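PDB 3TZL: tryptophan--tRNA ligase from Campylobacter jejuni subsp. jejuni, which probably catalyses the ATP-dependent attachment of tryptophan to its cognate tRNA, releasing AMP and diphosphate. Local coordinates for residues Lys249-Arg254 with Gly263-Tyr268. Sequence-based numbering, arbitrary orientation.
Sequences KELQIR and GHFKIY
H264 opens the row of side chains that R254 meets on the second helix: NH2 of R254 lies 3.5 Å from CE1 of H264, meeting the imidazole at its rim, with guanidinium and ring turned 64° apart. That same NH2 is held by a salt bridge to E260, in the turn between the helices. One residue on, F265 runs antiparallel to the R254 side chain. Its ring edge points at the R254 backbone, with CZ 3.9 Å from the carbonyl O, while CE1 rests 4.0 Å from CB of R254. CD1 of F265 also touches CD1 of L251 at 4.0 Å, and the ring stacks with Y255. The two segments belong to helices 245-257 and 262-276, a nearly antiparallel hairpin; the axes of 249-254 and 263-268 come no closer than 12.5 Å, a wide spacing bridged by large side chains. The pair lies in the helical region after the nucleotide-binding core, probably the anticodon-binding part as in other tryptophanyl-tRNA synthetases, away from the tryptophan and nucleotide sites; helix 234-239 packs F236 and A239 against L251. One turn after H264, Y268 completes the contact with a cation-pi interaction: CZ of R254 stands 4.5 Å from the ring centroid, and NH1 lies over the ring centre. The arginine's bend at chi3 (66°) helps bring the guanidinium there. Beside it, CD1 of L251 reaches CE2 of Y268 at 3.9 Å.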
loop_
_atom_site.group_PDB
_atom_site.type_symbol
_atom_site.label_atom_id
_atom_site.label_comp_id
_atom_site.label_asym_id
_atom_site.label_seq_id
_atom_site.Cartn_x
_atom_site.Cartn_y
_atom_site.Cartn_z
ATOM N N LYS B 249 -34.007 9.026 41.007
ATOM C CA LYS B 249 -34.768 9.597 42.105
ATOM C C LYS B 249 -34.992 8.567 43.211
ATOM O O LYS B 249 -34.844 8.879 44.396
ATOM C CB LYS B 249 -36.100 10.131 41.586
ATOM C CG LYS B 249 -36.863 10.925 42.617
ATOM C CD LYS B 249 -35.963 11.982 43.244
ATOM C CE LYS B 249 -36.657 12.630 44.425
ATOM N NZ LYS B 249 -35.865 13.747 45.032
ATOM N N GLU B 250 -35.353 7.344 42.835
ATOM C CA GLU B 250 -35.541 6.292 43.831
ATOM C C GLU B 250 -34.230 5.942 44.542
ATOM O O GLU B 250 -34.227 5.683 45.745
ATOM C CB GLU B 250 -36.192 5.052 43.215
ATOM C CG GLU B 250 -37.661 5.242 42.875
ATOM C CD GLU B 250 -38.281 4.028 42.203
ATOM O OE1 GLU B 250 -37.527 3.099 41.832
ATOM O OE2 GLU B 250 -39.523 4.011 42.043
ATOM N N LEU B 251 -33.118 5.943 43.809
ATOM C CA LEU B 251 -31.808 5.749 44.442
ATOM C C LEU B 251 -31.462 6.914 45.371
ATOM O O LEU B 251 -31.004 6.721 46.497
ATOM C CB LEU B 251 -30.704 5.573 43.398
ATOM C CG LEU B 251 -29.262 5.385 43.896
ATOM C CD1 LEU B 251 -29.175 4.200 44.834
ATOM C CD2 LEU B 251 -28.333 5.144 42.732
ATOM N N GLN B 252 -31.681 8.128 44.888
ATOM C CA GLN B 252 -31.392 9.320 45.676
ATOM C C GLN B 252 -32.175 9.345 46.982
ATOM O O GLN B 252 -31.683 9.835 48.002
ATOM C CB GLN B 252 -31.695 10.558 44.845
ATOM C CG GLN B 252 -31.492 11.874 45.557
ATOM C CD GLN B 252 -31.837 13.044 44.653
ATOM O OE1 GLN B 252 -31.901 12.894 43.418
ATOM N NE2 GLN B 252 -32.069 14.211 45.252
ATOM N N ILE B 253 -33.389 8.806 46.948
ATOM C CA ILE B 253 -34.215 8.740 48.146
ATOM C C ILE B 253 -33.540 7.789 49.119
ATOM O O ILE B 253 -33.511 8.040 50.329
ATOM C CB ILE B 253 -35.639 8.245 47.820
ATOM C CG1 ILE B 253 -36.458 9.363 47.167
ATOM C CG2 ILE B 253 -36.347 7.738 49.062
ATOM C CD1 ILE B 253 -37.682 8.860 46.411
ATOM N N ARG B 254 -32.980 6.704 48.579
ATOM C CA ARG B 254 -32.290 5.708 49.393
ATOM C C ARG B 254 -31.044 6.302 50.048
ATOM O O ARG B 254 -30.757 6.014 51.213
ATOM C CB ARG B 254 -31.960 4.463 48.559
ATOM C CG ARG B 254 -33.186 3.609 48.254
ATOM C CD ARG B 254 -32.914 2.600 47.150
ATOM N NE ARG B 254 -31.944 1.586 47.547
ATOM C CZ ARG B 254 -31.447 0.672 46.719
ATOM N NH1 ARG B 254 -31.833 0.638 45.446
ATOM N NH2 ARG B 254 -30.562 -0.212 47.163
ATOM N N GLY B 263 -21.462 -0.177 50.896
ATOM C CA GLY B 263 -21.245 -1.562 50.537
ATOM C C GLY B 263 -22.482 -2.088 49.848
ATOM O O GLY B 263 -22.396 -2.725 48.799
ATOM N N HIS B 264 -23.643 -1.782 50.411
ATOM C CA HIS B 264 -24.875 -2.206 49.787
ATOM C C HIS B 264 -25.160 -1.486 48.462
ATOM O O HIS B 264 -25.647 -2.100 47.520
ATOM C CB HIS B 264 -26.060 -2.062 50.730
ATOM C CG HIS B 264 -27.305 -2.676 50.191
ATOM N ND1 HIS B 264 -28.233 -1.958 49.470
ATOM C CD2 HIS B 264 -27.755 -3.952 50.223
ATOM C CE1 HIS B 264 -29.218 -2.760 49.105
ATOM N NE2 HIS B 264 -28.953 -3.976 49.551
ATOM N N PHE B 265 -24.855 -0.197 48.378
ATOM C CA PHE B 265 -25.017 0.514 47.103
ATOM C C PHE B 265 -24.114 -0.062 46.001
ATOM O O PHE B 265 -24.507 -0.127 44.836
ATOM C CB PHE B 265 -24.788 2.023 47.276
ATOM C CG PHE B 265 -25.869 2.704 48.070
ATOM C CD1 PHE B 265 -27.208 2.420 47.822
ATOM C CD2 PHE B 265 -25.553 3.601 49.079
ATOM C CE1 PHE B 265 -28.220 3.035 48.556
ATOM C CE2 PHE B 265 -26.557 4.222 49.820
ATOM C CZ PHE B 265 -27.890 3.941 49.561
ATOM N N LYS B 266 -22.914 -0.496 46.374
ATOM C CA LYS B 266 -22.023 -1.134 45.411
ATOM C C LYS B 266 -22.629 -2.448 44.937
ATOM O O LYS B 266 -22.582 -2.766 43.745
ATOM C CB LYS B 266 -20.646 -1.377 46.021
ATOM C CG LYS B 266 -19.797 -0.142 46.105
ATOM C CD LYS B 266 -18.575 -0.356 46.986
ATOM C CE LYS B 266 -17.440 0.599 46.579
ATOM N NZ LYS B 266 -16.294 0.580 47.547
ATOM N N ILE B 267 -23.196 -3.206 45.875
ATOM C CA ILE B 267 -23.891 -4.449 45.549
ATOM C C ILE B 267 -25.002 -4.175 44.535
ATOM O O ILE B 267 -25.147 -4.888 43.530
ATOM C CB ILE B 267 -24.487 -5.107 46.811
ATOM C CG1 ILE B 267 -23.377 -5.772 47.637
ATOM C CG2 ILE B 267 -25.549 -6.128 46.426
ATOM C CD1 ILE B 267 -23.858 -6.417 48.908
ATOM N N TYR B 268 -25.768 -3.123 44.814
ATOM C CA TYR B 268 -26.789 -2.626 43.906
ATOM C C TYR B 268 -26.204 -2.251 42.543
ATOM O O TYR B 268 -26.749 -2.625 41.513
ATOM C CB TYR B 268 -27.507 -1.419 44.527
ATOM C CG TYR B 268 -28.553 -0.804 43.627
ATOM C CD1 TYR B 268 -29.622 -1.556 43.163
ATOM C CD2 TYR B 268 -28.479 0.534 43.247
ATOM C CE1 TYR B 268 -30.585 -1.000 42.331
ATOM C CE2 TYR B 268 -29.440 1.098 42.422
ATOM C CZ TYR B 268 -30.492 0.324 41.968
ATOM O OH TYR B 268 -31.454 0.867 41.143
#